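Local coordinates for protein (2Z,6E)-hedycaryol synthase (Kitasatospora setae, PDB 4MC3) that catalyses the magnesium-dependent 1,11-cyclization of (2E,6E)-farnesyl diphosphate to the sesquiterpene alcohol (2Z,6E)-hedycaryol, with release of diphosphate, at residues 77-80 with 81-85; 125-128 with 129-133; 260-263 with 264-267; 271-274 with 275-278. One frame throughout, in Å; residues are numbered along the deposited sequence.

Interaction 1: 77-80 with 81-85; sequences LTFR and IDDQI
Arg-80 and Asp-83 form a salt bridge along helix 65-84, with NH1 of Arg-80 3.4 Å from OD2 of Asp-83. Water 1 joins the same two atoms. It accepts from Arg-80 NH1 at 3.1 Å and gives a weak bond to Asp-83 OD2. The other carboxylate oxygen of Asp-83 makes a salt bridge with Arg-46 of helix 41-50, so two arginines hold this group. Backbone bonds run from Ile-81, Asp-82, Asp-83 and Gln-84 to the carbonyls four residues earlier. The shortest is Asp-83 N to Phe-79 O at 2.8 Å.

The Arg-80 chain bends at its second torsion (chi2 57°). This lays the guanidinium over the Gln-84 amide, their planes 9° apart, with NE of Arg-80 3.7 Å from CD of Gln-84. A leucine in place of Arg-80 would probably leave Asp-83 OD2 without its charged mate on this helix and the Gln-84 amide without its stacking partner. Gln-84 OE1 itself bonds to Thr-119.

Asp-83 CB lies over one face of the Phe-79 ring, near the rim. On the buried side, Leu-77 CG meets Ile-81 CD1 at 4.1 Å. Thr-78 touches the bound nerolidol. Asp-82, which by similarity binds magnesium, bonds to Tyr-153. Asp-82 and Asp-83 open the DDXXXE motif, the aspartate-rich motif of class I terpene cyclases, which presumably binds magnesium.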
loop_
_atom_site.group_PDB
_atom_site.type_symbol
_atom_site.label_atom_id
_atom_site.label_comp_id
_atom_site.label_asym_id
_atom_site.label_seq_id
_atom_site.Cartn_x
_atom_site.Cartn_y
_atom_site.Cartn_z
ATOM N N LEU A 77 -11.812 2.389 -5.114
ATOM C CA LEU A 77 -11.428 3.170 -6.279
ATOM C C LEU A 77 -10.204 2.592 -6.972
ATOM O O LEU A 77 -10.164 2.536 -8.204
ATOM C CB LEU A 77 -11.249 4.610 -5.902
ATOM C CG LEU A 77 -10.826 5.549 -7.009
ATOM C CD1 LEU A 77 -11.861 5.733 -8.093
ATOM C CD2 LEU A 77 -10.456 6.880 -6.360
ATOM N N THR A 78 -9.178 2.243 -6.188
ATOM C CA THR A 78 -7.957 1.696 -6.795
ATOM C C THR A 78 -8.183 0.340 -7.458
ATOM O O THR A 78 -7.592 0.072 -8.513
ATOM C CB THR A 78 -6.746 1.728 -5.830
ATOM O OG1 THR A 78 -6.988 0.894 -4.734
ATOM C CG2 THR A 78 -6.508 3.091 -5.339
ATOM N N PHE A 79 -9.098 -0.474 -6.895
ATOM C CA PHE A 79 -9.492 -1.699 -7.568
ATOM C C PHE A 79 -10.083 -1.416 -8.919
ATOM O O PHE A 79 -9.726 -2.088 -9.917
ATOM C CB PHE A 79 -10.494 -2.557 -6.770
ATOM C CG PHE A 79 -11.087 -3.657 -7.629
ATOM C CD1 PHE A 79 -12.357 -3.541 -8.177
ATOM C CD2 PHE A 79 -10.274 -4.719 -8.052
ATOM C CE1 PHE A 79 -12.854 -4.511 -9.021
ATOM C CE2 PHE A 79 -10.772 -5.686 -8.908
ATOM C CZ PHE A 79 -12.068 -5.577 -9.389
ATOM N N ARG A 80 -10.960 -0.426 -8.988
ATOM C CA ARG A 80 -11.611 -0.079 -10.255
ATOM C C ARG A 80 -10.601 0.485 -11.257
ATOM O O ARG A 80 -10.628 0.101 -12.420
ATOM C CB ARG A 80 -12.756 0.878 -10.036
ATOM C CG ARG A 80 -13.520 1.267 -11.304
ATOM C CD ARG A 80 -14.085 0.065 -12.057
ATOM N NE ARG A 80 -15.010 0.541 -13.078
ATOM C CZ ARG A 80 -15.586 -0.207 -14.018
ATOM N NH1 ARG A 80 -15.361 -1.518 -14.097
ATOM N NH2 ARG A 80 -16.394 0.371 -14.880
ATOM N N ILE A 81 -9.662 1.326 -10.795
ATOM C CA ILE A 81 -8.606 1.849 -11.680
ATOM C C ILE A 81 -7.814 0.670 -12.240
ATOM O O ILE A 81 -7.561 0.608 -13.445
ATOM C CB ILE A 81 -7.675 2.800 -10.898
ATOM C CG1 ILE A 81 -8.388 4.118 -10.618
ATOM C CG2 ILE A 81 -6.374 3.026 -11.683
ATOM C CD1 ILE A 81 -7.695 5.004 -9.619
ATOM N N ASP A 82 -7.465 -0.280 -11.390
ATOM C CA ASP A 82 -6.649 -1.430 -11.786
ATOM C C ASP A 82 -7.377 -2.316 -12.760
ATOM O O ASP A 82 -6.777 -2.800 -13.715
ATOM C CB ASP A 82 -6.227 -2.238 -10.563
ATOM C CG ASP A 82 -5.257 -3.347 -10.909
ATOM O OD1 ASP A 82 -4.037 -3.059 -11.096
ATOM O OD2 ASP A 82 -5.713 -4.506 -11.000
ATOM N N ASP A 83 -8.672 -2.519 -12.524
ATOM C CA ASP A 83 -9.521 -3.314 -13.390
ATOM C C ASP A 83 -9.605 -2.742 -14.815
ATOM O O ASP A 83 -9.592 -3.487 -15.789
ATOM C CB ASP A 83 -10.943 -3.370 -12.794
ATOM C CG ASP A 83 -11.850 -4.338 -13.527
ATOM O OD1 ASP A 83 -11.540 -5.543 -13.524
ATOM O OD2 ASP A 83 -12.864 -3.894 -14.115
ATOM N N GLN A 84 -9.723 -1.425 -14.911
ATOM C CA GLN A 84 -9.907 -0.719 -16.156
ATOM C C GLN A 84 -8.597 -0.494 -16.920
ATOM O O GLN A 84 -8.632 -0.195 -18.117
ATOM C CB GLN A 84 -10.550 0.634 -15.899
ATOM C CG GLN A 84 -12.020 0.624 -15.520
ATOM C CD GLN A 84 -12.497 2.050 -15.318
ATOM O OE1 GLN A 84 -12.028 2.755 -14.410
ATOM N NE2 GLN A 84 -13.397 2.505 -16.184
ATOM N N ILE A 85 -7.457 -0.582 -16.236
ATOM C CA ILE A 85 -6.146 -0.501 -16.906
ATOM C C ILE A 85 -5.829 -1.819 -17.613
ATOM O O ILE A 85 -5.693 -1.870 -18.829
ATOM C CB ILE A 85 -4.987 -0.143 -15.933
ATOM C CG1 ILE A 85 -4.964 1.358 -15.708
ATOM C CG2 ILE A 85 -3.629 -0.613 -16.488
ATOM C CD1 ILE A 85 -4.143 1.783 -14.516
HETATM O O HOH W 1 -14.521 -3.265 -11.727
#

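Interaction 2: 125-128 with 129-133; sequences ALWQ and ETALG
Leu-126 O takes two hydrogen bonds from Thr-130, one turn further along helix 118-131. The hydroxyl OG1 of Thr-130 donates to Leu-126 O at 2.8 Å, from above the carbonyl plane. The backbone N of Thr-130 reaches the same oxygen at 2.9 Å. With OG1 anti to the carbonyl carbon (chi1 -60°), the hydroxyl points back down the helix to this acceptor. Thr-130 OG1 also bonds to Trp-74 NE1, which ties the turn to helix 65-84.

One residue on, Trp-127 packs against Ala-131. Ala-131 CB sits over one face of its six-membered ring, 3.9 Å from the centroid and 18° off the ring normal. This is a CH-pi contact. The methyl CG2 of Thr-130 adds a looser touch at 4.1 Å from Trp-127 CZ3. The indole also meets the Phe-142 ring of helix 136-160, with nearly parallel planes. Trp-127 therefore packs both within its own helix and against the next one.

The backbone pairing weakens at the end. Ala-131 N still bonds to Trp-127 O at 2.9 Å, but Leu-132 N makes only a weak bond to Gln-128 O. At Leu-132 the backbone turns out of the helix. This is a helix C-terminus in the all-helical terpene synthase fold.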
loop_
_atom_site.group_PDB
_atom_site.type_symbol
_atom_site.label_atom_id
_atom_site.label_comp_id
_atom_site.label_asym_id
_atom_site.label_seq_id
_atom_site.Cartn_x
_atom_site.Cartn_y
_atom_site.Cartn_z
ATOM N N ALA A 125 -13.084 13.872 -6.722
ATOM C CA ALA A 125 -14.034 14.218 -5.667
ATOM C C ALA A 125 -13.536 13.616 -4.320
ATOM O O ALA A 125 -13.633 14.206 -3.246
ATOM C CB ALA A 125 -15.475 13.790 -6.028
ATOM N N LEU A 126 -13.056 12.375 -4.400
ATOM C CA LEU A 126 -12.588 11.654 -3.219
ATOM C C LEU A 126 -11.370 12.404 -2.654
ATOM O O LEU A 126 -11.222 12.574 -1.444
ATOM C CB LEU A 126 -12.251 10.209 -3.515
ATOM C CG LEU A 126 -11.801 9.384 -2.302
ATOM C CD1 LEU A 126 -12.868 9.345 -1.206
ATOM C CD2 LEU A 126 -11.459 7.965 -2.725
ATOM N N TRP A 127 -10.481 12.858 -3.518
ATOM C CA TRP A 127 -9.347 13.671 -3.056
ATOM C C TRP A 127 -9.787 14.972 -2.417
ATOM O O TRP A 127 -9.261 15.335 -1.372
ATOM C CB TRP A 127 -8.293 13.875 -4.167
ATOM C CG TRP A 127 -7.152 14.746 -3.723
ATOM C CD1 TRP A 127 -6.801 15.952 -4.257
ATOM C CD2 TRP A 127 -6.292 14.533 -2.596
ATOM N NE1 TRP A 127 -5.741 16.464 -3.535
ATOM C CE2 TRP A 127 -5.455 15.637 -2.495
ATOM C CE3 TRP A 127 -6.190 13.538 -1.642
ATOM C CZ2 TRP A 127 -4.487 15.733 -1.494
ATOM C CZ3 TRP A 127 -5.236 13.630 -0.652
ATOM C CH2 TRP A 127 -4.424 14.745 -0.571
ATOM N N GLN A 128 -10.755 15.669 -3.015
ATOM C CA GLN A 128 -11.270 16.870 -2.371
ATOM C C GLN A 128 -11.741 16.601 -0.942
ATOM O O GLN A 128 -11.410 17.382 0.007
ATOM C CB GLN A 128 -12.390 17.539 -3.199
ATOM C CG GLN A 128 -12.852 18.908 -2.625
ATOM C CD GLN A 128 -13.867 18.870 -1.457
ATOM O OE1 GLN A 128 -14.528 17.843 -1.150
ATOM N NE2 GLN A 128 -13.997 20.016 -0.783
ATOM N N GLU A 129 -12.498 15.541 -0.749
ATOM C CA GLU A 129 -13.012 15.157 0.574
ATOM C C GLU A 129 -11.885 14.794 1.546
ATOM O O GLU A 129 -11.895 15.147 2.716
ATOM C CB GLU A 129 -14.027 14.020 0.448
ATOM C CG GLU A 129 -14.464 13.393 1.785
ATOM C CD GLU A 129 -15.408 12.186 1.679
ATOM O OE1 GLU A 129 -15.734 11.699 0.555
ATOM O OE2 GLU A 129 -15.834 11.699 2.770
ATOM N N THR A 130 -10.908 14.064 1.053
ATOM C CA THR A 130 -9.806 13.595 1.867
ATOM C C THR A 130 -8.891 14.752 2.311
ATOM O O THR A 130 -8.412 14.789 3.474
ATOM C CB THR A 130 -9.056 12.504 1.069
ATOM O OG1 THR A 130 -9.955 11.408 0.765
ATOM C CG2 THR A 130 -7.910 11.936 1.889
ATOM N N ALA A 131 -8.594 15.668 1.411
ATOM C CA ALA A 131 -7.653 16.757 1.684
ATOM C C ALA A 131 -8.271 17.814 2.598
ATOM O O ALA A 131 -7.545 18.520 3.259
ATOM C CB ALA A 131 -7.198 17.407 0.409
ATOM N N LEU A 132 -9.605 17.943 2.587
ATOM C CA LEU A 132 -10.298 18.996 3.310
ATOM C C LEU A 132 -10.063 18.935 4.797
ATOM O O LEU A 132 -10.364 17.944 5.457
ATOM C CB LEU A 132 -11.813 18.909 3.056
ATOM C CG LEU A 132 -12.710 19.918 3.774
ATOM C CD1 LEU A 132 -12.453 21.220 3.083
ATOM C CD2 LEU A 132 -14.192 19.519 3.668
ATOM N N GLY A 133 -9.486 20.020 5.316
ATOM C CA GLY A 133 -9.158 20.022 6.706
ATOM C C GLY A 133 -8.005 19.188 7.199
ATOM O O GLY A 133 -7.813 19.056 8.431
#

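Interaction 3: 260-263 with 264-267; sequences LVEA and QLHT
Thr-267 has OG1 anti to its carbonyl carbon (chi1 -58°), which turns the hydroxyl back toward Ala-263 O. Gln-264 sets CG anti to its carbonyl carbon (chi1 -54°) and bends at chi2 (-48°), which folds its amide back toward Leu-260 O. Both are i to i+4 contacts within helix 250-282, a long helix of the terpene synthase alpha fold.

Ala-263 O accepts twice from Thr-267. The hydroxyl OG1 of Thr-267 donates to it at 2.8 Å and the backbone N of Thr-267 at 2.9 Å, from opposite faces of the carbonyl plane. A valine at Thr-267 would probably leave Ala-263 O with the backbone bond but without the hydroxyl that grips its other face.

Leu-260 O has a similar but looser pair. Gln-264 N bonds to it at 3.0 Å, and Gln-264 NE2 adds a weak bond. The two side chains lie alongside each other, with Leu-260 CD2 3.7 Å from Gln-264 NE2. Gln-264 and Thr-267 both touch Ala-212 of helix 204-225. Val-261 packs on His-216 and Leu-219 of that helix.

Another face carries Glu-262 and His-266. Glu-262 OE1 passes alongside Leu-265 CD2. The Glu-262 carboxylate does not meet the imidazole directly. Water 2 lies in the His-266 ring plane, 2.9 Å from NE2 of His-266, and donates to Glu-262 OE1 at 2.6 Å.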
loop_
_atom_site.group_PDB
_atom_site.type_symbol
_atom_site.label_atom_id
_atom_site.label_comp_id
_atom_site.label_asym_id
_atom_site.label_seq_id
_atom_site.Cartn_x
_atom_site.Cartn_y
_atom_site.Cartn_z
ATOM N N LEU A 260 15.064 -12.969 1.314
ATOM C CA LEU A 260 14.811 -11.516 1.211
ATOM C C LEU A 260 13.703 -11.059 2.130
ATOM O O LEU A 260 13.801 -9.982 2.729
ATOM C CB LEU A 260 14.467 -11.083 -0.218
ATOM C CG LEU A 260 15.348 -10.143 -1.015
ATOM C CD1 LEU A 260 14.524 -9.610 -2.174
ATOM C CD2 LEU A 260 15.878 -8.995 -0.193
ATOM N N VAL A 261 12.613 -11.816 2.159
ATOM C CA VAL A 261 11.509 -11.531 3.070
ATOM C C VAL A 261 11.969 -11.512 4.531
ATOM O O VAL A 261 11.605 -10.610 5.307
ATOM C CB VAL A 261 10.341 -12.537 2.880
ATOM C CG1 VAL A 261 9.281 -12.430 3.955
ATOM C CG2 VAL A 261 9.672 -12.376 1.525
ATOM N N GLU A 262 12.737 -12.542 4.940
ATOM C CA GLU A 262 13.221 -12.554 6.290
ATOM C C GLU A 262 14.071 -11.327 6.558
ATOM O O GLU A 262 13.980 -10.710 7.625
ATOM C CB GLU A 262 13.967 -13.875 6.597
ATOM C CG GLU A 262 13.033 -15.081 6.689
ATOM C CD GLU A 262 11.799 -14.834 7.589
ATOM O OE1 GLU A 262 12.011 -14.664 8.828
ATOM O OE2 GLU A 262 10.635 -14.826 7.053
ATOM N N ALA A 263 14.908 -10.933 5.603
ATOM C CA ALA A 263 15.662 -9.712 5.717
ATOM C C ALA A 263 14.779 -8.475 5.956
ATOM O O ALA A 263 15.119 -7.583 6.775
ATOM C CB ALA A 263 16.549 -9.519 4.491
ATOM N N GLN A 264 13.666 -8.398 5.225
ATOM C CA GLN A 264 12.764 -7.276 5.445
ATOM C C GLN A 264 12.180 -7.267 6.855
ATOM O O GLN A 264 12.064 -6.183 7.456
ATOM C CB GLN A 264 11.630 -7.172 4.398
ATOM C CG GLN A 264 12.054 -7.144 2.940
ATOM C CD GLN A 264 13.155 -6.151 2.723
ATOM O OE1 GLN A 264 13.048 -4.967 3.055
ATOM N NE2 GLN A 264 14.264 -6.637 2.193
ATOM N N LEU A 265 11.780 -8.445 7.328
ATOM C CA LEU A 265 11.288 -8.589 8.691
ATOM C C LEU A 265 12.278 -8.074 9.717
ATOM O O LEU A 265 11.900 -7.307 10.620
ATOM C CB LEU A 265 10.881 -10.017 9.027
ATOM C CG LEU A 265 10.495 -10.213 10.490
ATOM C CD1 LEU A 265 9.297 -9.368 10.912
ATOM C CD2 LEU A 265 10.261 -11.713 10.683
ATOM N N HIS A 266 13.525 -8.512 9.608
ATOM C CA HIS A 266 14.527 -8.081 10.564
ATOM C C HIS A 266 14.841 -6.595 10.453
ATOM O O HIS A 266 15.072 -5.939 11.462
ATOM C CB HIS A 266 15.746 -8.981 10.485
ATOM C CG HIS A 266 15.478 -10.344 11.062
ATOM N ND1 HIS A 266 15.462 -10.578 12.420
ATOM C CD2 HIS A 266 15.119 -11.511 10.477
ATOM C CE1 HIS A 266 15.156 -11.844 12.644
ATOM N NE2 HIS A 266 14.940 -12.432 11.481
ATOM N N THR A 267 14.714 -6.034 9.240
ATOM C CA THR A 267 14.825 -4.605 9.034
ATOM C C THR A 267 13.652 -3.834 9.700
ATOM O O THR A 267 13.862 -2.744 10.265
ATOM C CB THR A 267 14.931 -4.285 7.528
ATOM O OG1 THR A 267 16.073 -4.971 6.971
ATOM C CG2 THR A 267 15.110 -2.838 7.285
HETATM O O HOH W 2 14.199 -14.916 10.242
#

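Interaction 4: 271-274 with 275-278; sequences ARQE and LLEE
Ala-271 and Leu-275 begin a run of backbone hydrogen bonds one turn apart in helix 250-282. This is regular alpha-helix near the end of a long helix of the terpene synthase fold, away from the annotated sites. Leu-275 N donates to Ala-271 O at 2.8 Å, and Glu-278 N to Glu-274 O at 3.0 Å. Between them the bonds stretch. Leu-276 N lies 3.3 Å from Arg-272 O, and the bond from Glu-277 N to Gln-273 O is weak.

The side-chain packing is modest. The bend of Gln-273 at chi2 (-44°) brings its amide alongside Leu-276. OE1 of Gln-273 comes 4.1 Å from CD1 of Leu-276. Leu-276 CG also rests 3.6 Å from Arg-272 O. Leu-275 has CG anti to the backbone N (chi1 175°), and its end leads away from the preceding turn to pack on Ala-296 of helix 286-309 and Met-206 of helix 204-225. Arg-272 touches both of these helices too. The buried side of this turn thus joins three helices.

The carboxylates of Glu-274 and Glu-278 find their partners outside the two segments. Glu-274 OE2 bonds to Gln-270, and OE1 makes a salt bridge with Lys-208. Glu-278 OE2 bonds to Gln-282, and OE1 makes a salt bridge with Arg-281. The carboxylates of Glu-274 and Glu-277 stay apart, which probably limits their repulsion.

Water 3 links the two segments. It donates to the backbone O of Glu-274 at 2.7 Å and weakly to OE1 of Glu-277 at 3.5 Å.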
loop_
_atom_site.group_PDB
_atom_site.type_symbol
_atom_site.label_atom_id
_atom_site.label_comp_id
_atom_site.label_asym_id
_atom_site.label_seq_id
_atom_site.Cartn_x
_atom_site.Cartn_y
_atom_site.Cartn_z
ATOM N N ALA A 271 14.227 -1.196 12.622
ATOM C CA ALA A 271 13.776 0.169 12.414
ATOM C C ALA A 271 12.855 0.658 13.542
ATOM O O ALA A 271 12.804 1.861 13.851
ATOM C CB ALA A 271 13.053 0.314 11.091
ATOM N N ARG A 272 12.021 -0.253 14.048
ATOM C CA ARG A 272 11.141 0.105 15.168
ATOM C C ARG A 272 11.932 0.541 16.388
ATOM O O ARG A 272 11.592 1.527 17.027
ATOM C CB ARG A 272 10.198 -1.032 15.527
ATOM C CG ARG A 272 9.099 -1.193 14.477
ATOM C CD ARG A 272 8.090 -2.256 14.900
ATOM N NE ARG A 272 7.207 -1.740 15.950
ATOM C CZ ARG A 272 6.297 -2.464 16.599
ATOM N NH1 ARG A 272 6.141 -3.767 16.348
ATOM N NH2 ARG A 272 5.549 -1.889 17.524
ATOM N N GLN A 273 13.011 -0.180 16.670
ATOM C CA GLN A 273 13.884 0.181 17.792
ATOM C C GLN A 273 14.536 1.522 17.547
ATOM O O GLN A 273 14.606 2.378 18.440
ATOM C CB GLN A 273 14.934 -0.918 18.012
ATOM C CG GLN A 273 14.329 -2.166 18.636
ATOM C CD GLN A 273 13.358 -1.853 19.791
ATOM O OE1 GLN A 273 13.773 -1.372 20.852
ATOM N NE2 GLN A 273 12.057 -2.119 19.578
ATOM N N GLU A 274 15.035 1.701 16.329
ATOM C CA GLU A 274 15.699 2.921 15.931
ATOM C C GLU A 274 14.741 4.110 15.971
ATOM O O GLU A 274 15.127 5.238 16.298
ATOM C CB GLU A 274 16.337 2.743 14.548
ATOM C CG GLU A 274 17.542 1.794 14.574
ATOM C CD GLU A 274 18.051 1.414 13.200
ATOM O OE1 GLU A 274 17.421 1.764 12.175
ATOM O OE2 GLU A 274 19.092 0.735 13.141
ATOM N N LEU A 275 13.469 3.862 15.673
ATOM C CA LEU A 275 12.500 4.925 15.730
ATOM C C LEU A 275 12.316 5.457 17.147
ATOM O O LEU A 275 12.242 6.660 17.363
ATOM C CB LEU A 275 11.166 4.425 15.179
ATOM C CG LEU A 275 9.983 5.359 15.256
ATOM C CD1 LEU A 275 10.181 6.671 14.498
ATOM C CD2 LEU A 275 8.714 4.653 14.756
ATOM N N LEU A 276 12.248 4.552 18.097
ATOM C CA LEU A 276 12.165 4.945 19.492
ATOM C C LEU A 276 13.287 5.890 19.898
ATOM O O LEU A 276 13.041 6.894 20.577
ATOM C CB LEU A 276 12.115 3.710 20.388
ATOM C CG LEU A 276 10.836 2.886 20.265
ATOM C CD1 LEU A 276 10.874 1.585 21.057
ATOM C CD2 LEU A 276 9.624 3.715 20.683
ATOM N N GLU A 277 14.509 5.590 19.466
ATOM C CA GLU A 277 15.678 6.447 19.751
ATOM C C GLU A 277 15.552 7.819 19.096
ATOM O O GLU A 277 15.873 8.860 19.696
ATOM C CB GLU A 277 16.970 5.755 19.272
ATOM C CG GLU A 277 17.245 4.408 19.927
ATOM C CD GLU A 277 18.420 3.649 19.306
ATOM O OE1 GLU A 277 19.173 4.219 18.460
ATOM O OE2 GLU A 277 18.587 2.466 19.686
ATOM N N GLU A 278 15.028 7.842 17.875
ATOM C CA GLU A 278 14.902 9.086 17.141
ATOM C C GLU A 278 13.814 9.965 17.781
ATOM O O GLU A 278 13.933 11.186 17.768
ATOM C CB GLU A 278 14.562 8.813 15.656
ATOM C CG GLU A 278 14.194 10.042 14.806
ATOM C CD GLU A 278 15.369 11.024 14.636
ATOM O OE1 GLU A 278 16.501 10.648 14.992
ATOM O OE2 GLU A 278 15.189 12.160 14.125
HETATM O O HOH W 3 17.654 5.917 15.836
#

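Interactions 1 and 2 lie on two helices that pack together. Leu-77 CD2 of interaction 1 meets Leu-126 CD2 of interaction 2 at 3.9 Å, and their centres are about 19 Å apart. Interactions 3 and 4 share helix 250-282, with centres about 17 Å apart. Both lie across the chain's centre from interaction 1; the nearest atoms of interactions 1 and 3 are about 21 Å apart. Interaction 1 is closest to the active site: the Thr-78 side chain is about 4 Å from the bound nerolidol and from that of Phe-149. The side chain of Leu-126 is about 12 Å from the bound nerolidol, and that of Val-261 about 13 Å. Interaction 4 lies away from the annotated sites.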